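Local coordinates for protein delta toxin (PDB 2YGT) that is a haemolytic toxin of Clostridium perfringens that probably damages host cell membranes by assembling into beta-barrel pores, at residues 154-159 and 173-178. Numbering follows the deposited sequence.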
loop_
_atom_site.group_PDB
_atom_site.type_symbol
_atom_site.label_atom_id
_atom_site.label_comp_id
_atom_site.label_asym_id
_atom_site.label_seq_id
_atom_site.Cartn_x
_atom_site.Cartn_y
_atom_site.Cartn_z
ATOM N N TYR A 154 -4.361 -2.477 -6.861
ATOM C CA TYR A 154 -2.987 -2.968 -6.884
ATOM C C TYR A 154 -2.969 -4.494 -6.863
ATOM O O TYR A 154 -4.007 -5.129 -6.673
ATOM C CB TYR A 154 -2.177 -2.399 -5.714
ATOM C CG TYR A 154 -2.581 -2.922 -4.353
ATOM C CD1 TYR A 154 -3.582 -2.299 -3.614
ATOM C CD2 TYR A 154 -1.959 -4.037 -3.802
ATOM C CE1 TYR A 154 -3.956 -2.775 -2.368
ATOM C CE2 TYR A 154 -2.327 -4.518 -2.555
ATOM C CZ TYR A 154 -3.324 -3.884 -1.843
ATOM O OH TYR A 154 -3.690 -4.361 -0.604
ATOM N N VAL A 155 -1.789 -5.075 -7.065
ATOM C CA VAL A 155 -1.636 -6.526 -7.060
ATOM C C VAL A 155 -0.701 -6.985 -5.946
ATOM O O VAL A 155 0.211 -6.258 -5.541
ATOM C CB VAL A 155 -1.110 -7.044 -8.416
ATOM C CG1 VAL A 155 -2.076 -6.682 -9.524
ATOM C CG2 VAL A 155 0.276 -6.480 -8.708
ATOM N N GLN A 156 -0.933 -8.198 -5.456
ATOM C CA GLN A 156 -0.148 -8.740 -4.355
ATOM C C GLN A 156 -0.045 -10.269 -4.409
ATOM O O GLN A 156 -0.374 -10.947 -3.432
ATOM C CB GLN A 156 -0.770 -8.319 -3.026
ATOM C CG GLN A 156 -2.242 -8.672 -2.913
ATOM C CD GLN A 156 -2.754 -8.568 -1.499
ATOM O OE1 GLN A 156 -2.096 -7.999 -0.634
ATOM N NE2 GLN A 156 -3.936 -9.122 -1.254
ATOM N N PRO A 157 0.419 -10.820 -5.546
ATOM C CA PRO A 157 0.541 -12.276 -5.686
ATOM C C PRO A 157 1.309 -12.904 -4.524
ATOM O O PRO A 157 2.421 -12.475 -4.220
ATOM C CB PRO A 157 1.326 -12.438 -7.000
ATOM C CG PRO A 157 1.906 -11.073 -7.278
ATOM C CD PRO A 157 0.856 -10.138 -6.774
ATOM N N ASP A 158 0.699 -13.897 -3.882
ATOM C CA ASP A 158 1.330 -14.646 -2.797
ATOM C C ASP A 158 1.413 -13.877 -1.481
ATOM O O ASP A 158 1.945 -14.387 -0.495
ATOM C CB ASP A 158 2.720 -15.139 -3.208
ATOM C CG ASP A 158 2.674 -16.086 -4.388
ATOM O OD1 ASP A 158 1.567 -16.553 -4.727
ATOM O OD2 ASP A 158 3.742 -16.364 -4.975
ATOM N N TYR A 159 0.888 -12.657 -1.470
ATOM C CA TYR A 159 0.868 -11.834 -0.265
ATOM C C TYR A 159 -0.561 -11.536 0.173
ATOM O O TYR A 159 -1.497 -11.620 -0.620
ATOM C CB TYR A 159 1.598 -10.508 -0.503
ATOM C CG TYR A 159 3.105 -10.614 -0.563
ATOM C CD1 TYR A 159 3.736 -11.270 -1.617
ATOM C CD2 TYR A 159 3.901 -10.038 0.425
ATOM C CE1 TYR A 159 5.118 -11.361 -1.675
ATOM C CE2 TYR A 159 5.281 -10.122 0.372
ATOM C CZ TYR A 159 5.883 -10.783 -0.679
ATOM O OH TYR A 159 7.259 -10.864 -0.728
ATOM N N TRP A 173 -1.256 -0.421 6.969
ATOM C CA TRP A 173 -1.434 -1.679 6.255
ATOM C C TRP A 173 -0.169 -2.528 6.277
ATOM O O TRP A 173 0.938 -2.027 6.083
ATOM C CB TRP A 173 -1.851 -1.429 4.805
ATOM C CG TRP A 173 -3.154 -0.714 4.654
ATOM C CD1 TRP A 173 -4.393 -1.276 4.559
ATOM C CD2 TRP A 173 -3.348 0.702 4.574
ATOM N NE1 TRP A 173 -5.350 -0.294 4.425
ATOM C CE2 TRP A 173 -4.732 0.929 4.434
ATOM C CE3 TRP A 173 -2.483 1.802 4.609
ATOM C CZ2 TRP A 173 -5.272 2.208 4.330
ATOM C CZ3 TRP A 173 -3.023 3.072 4.505
ATOM C CH2 TRP A 173 -4.403 3.264 4.367
ATOM N N ASN A 174 -0.351 -3.819 6.527
ATOM C CA ASN A 174 0.723 -4.793 6.404
ATOM C C ASN A 174 0.463 -5.689 5.207
ATOM O O ASN A 174 -0.567 -6.363 5.131
ATOM C CB ASN A 174 0.836 -5.650 7.665
ATOM C CG ASN A 174 1.660 -4.986 8.751
ATOM O OD1 ASN A 174 2.347 -3.993 8.508
ATOM N ND2 ASN A 174 1.605 -5.539 9.958
ATOM N N THR A 175 1.394 -5.681 4.261
ATOM C CA THR A 175 1.357 -6.620 3.152
ATOM C C THR A 175 2.471 -7.646 3.345
ATOM O O THR A 175 3.643 -7.374 3.075
ATOM C CB THR A 175 1.489 -5.906 1.804
ATOM O OG1 THR A 175 0.427 -4.954 1.677
ATOM C CG2 THR A 175 1.405 -6.903 0.665
ATOM N N GLU A 176 2.085 -8.824 3.823
ATOM C CA GLU A 176 3.037 -9.851 4.224
ATOM C C GLU A 176 2.882 -11.124 3.400
ATOM O O GLU A 176 1.773 -11.492 3.009
ATOM C CB GLU A 176 2.849 -10.169 5.707
ATOM C CG GLU A 176 3.891 -11.107 6.291
ATOM C CD GLU A 176 3.706 -11.313 7.783
ATOM O OE1 GLU A 176 3.061 -10.457 8.429
ATOM O OE2 GLU A 176 4.204 -12.329 8.311
ATOM N N PHE A 177 4.001 -11.794 3.145
ATOM C CA PHE A 177 3.987 -13.032 2.374
ATOM C C PHE A 177 3.062 -14.053 3.029
ATOM O O PHE A 177 3.042 -14.198 4.251
ATOM C CB PHE A 177 5.401 -13.610 2.216
ATOM C CG PHE A 177 5.465 -14.798 1.293
ATOM C CD1 PHE A 177 5.272 -16.081 1.779
ATOM C CD2 PHE A 177 5.695 -14.631 -0.063
ATOM C CE1 PHE A 177 5.310 -17.173 0.931
ATOM C CE2 PHE A 177 5.739 -15.721 -0.914
ATOM C CZ PHE A 177 5.546 -16.995 -0.413
ATOM N N ALA A 178 2.294 -14.758 2.208
ATOM C CA ALA A 178 1.329 -15.717 2.721
ATOM C C ALA A 178 1.797 -17.152 2.508
ATOM O O ALA A 178 2.147 -17.843 3.465
ATOM C CB ALA A 178 -0.041 -15.496 2.080
#
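Tyr159 and Phe177 pair at the end of a beta hairpin, where a type II turn leads from strand 148-155 into strand 159-166. Tyr159 CA and Phe177 CA are 4.3 Å apart in an antiparallel non-hydrogen-bonded pair. Next to this pair one backbone hydrogen bond ties the ends of the segments. Ala178 N donates a hydrogen bond to Asp158 O over 2.8 Å, nearly straight at 161° and in the carbonyl plane. The same Asp158 O lies over a face of the Phe177 ring, offset toward the rim, and Ala178 CB lies 3.4 Å from Asp158 O.

The Tyr159 ring lies across strand 170-177. Phe177 CA sits over one face of the Tyr159 ring, 3.8 Å from its centroid, as a CH-pi contact. With CG anti to the backbone N (chi1 -173°), the Phe177 ring turns its edge to the Tyr159 face. The edge-to-face planes meet at 83°, and Phe177 CD2 comes within 3.7 Å of Tyr159 CE1. Phe177 CE2 also touches Asp158 CB, on the same side of the ring as Asp158 O. Tyr159 OH reaches past the strand to bond Pro90 O, which fixes the far end of the ring.

Thr175 CG2 packs against Tyr159 CB at 3.8 Å and meets Gln156 OE1. Thr161 OG1 is hydrogen-bonded to Tyr154 OH, Gln156 OE1 and Thr175 OG1, linking both segments behind the turn. Within the turn Tyr159 N bonds Gln156 O at 2.9 Å. The arrangement is that of a tight turn redirecting the chain into an antiparallel hairpin, here joining two sheets of this beta-rich toxin.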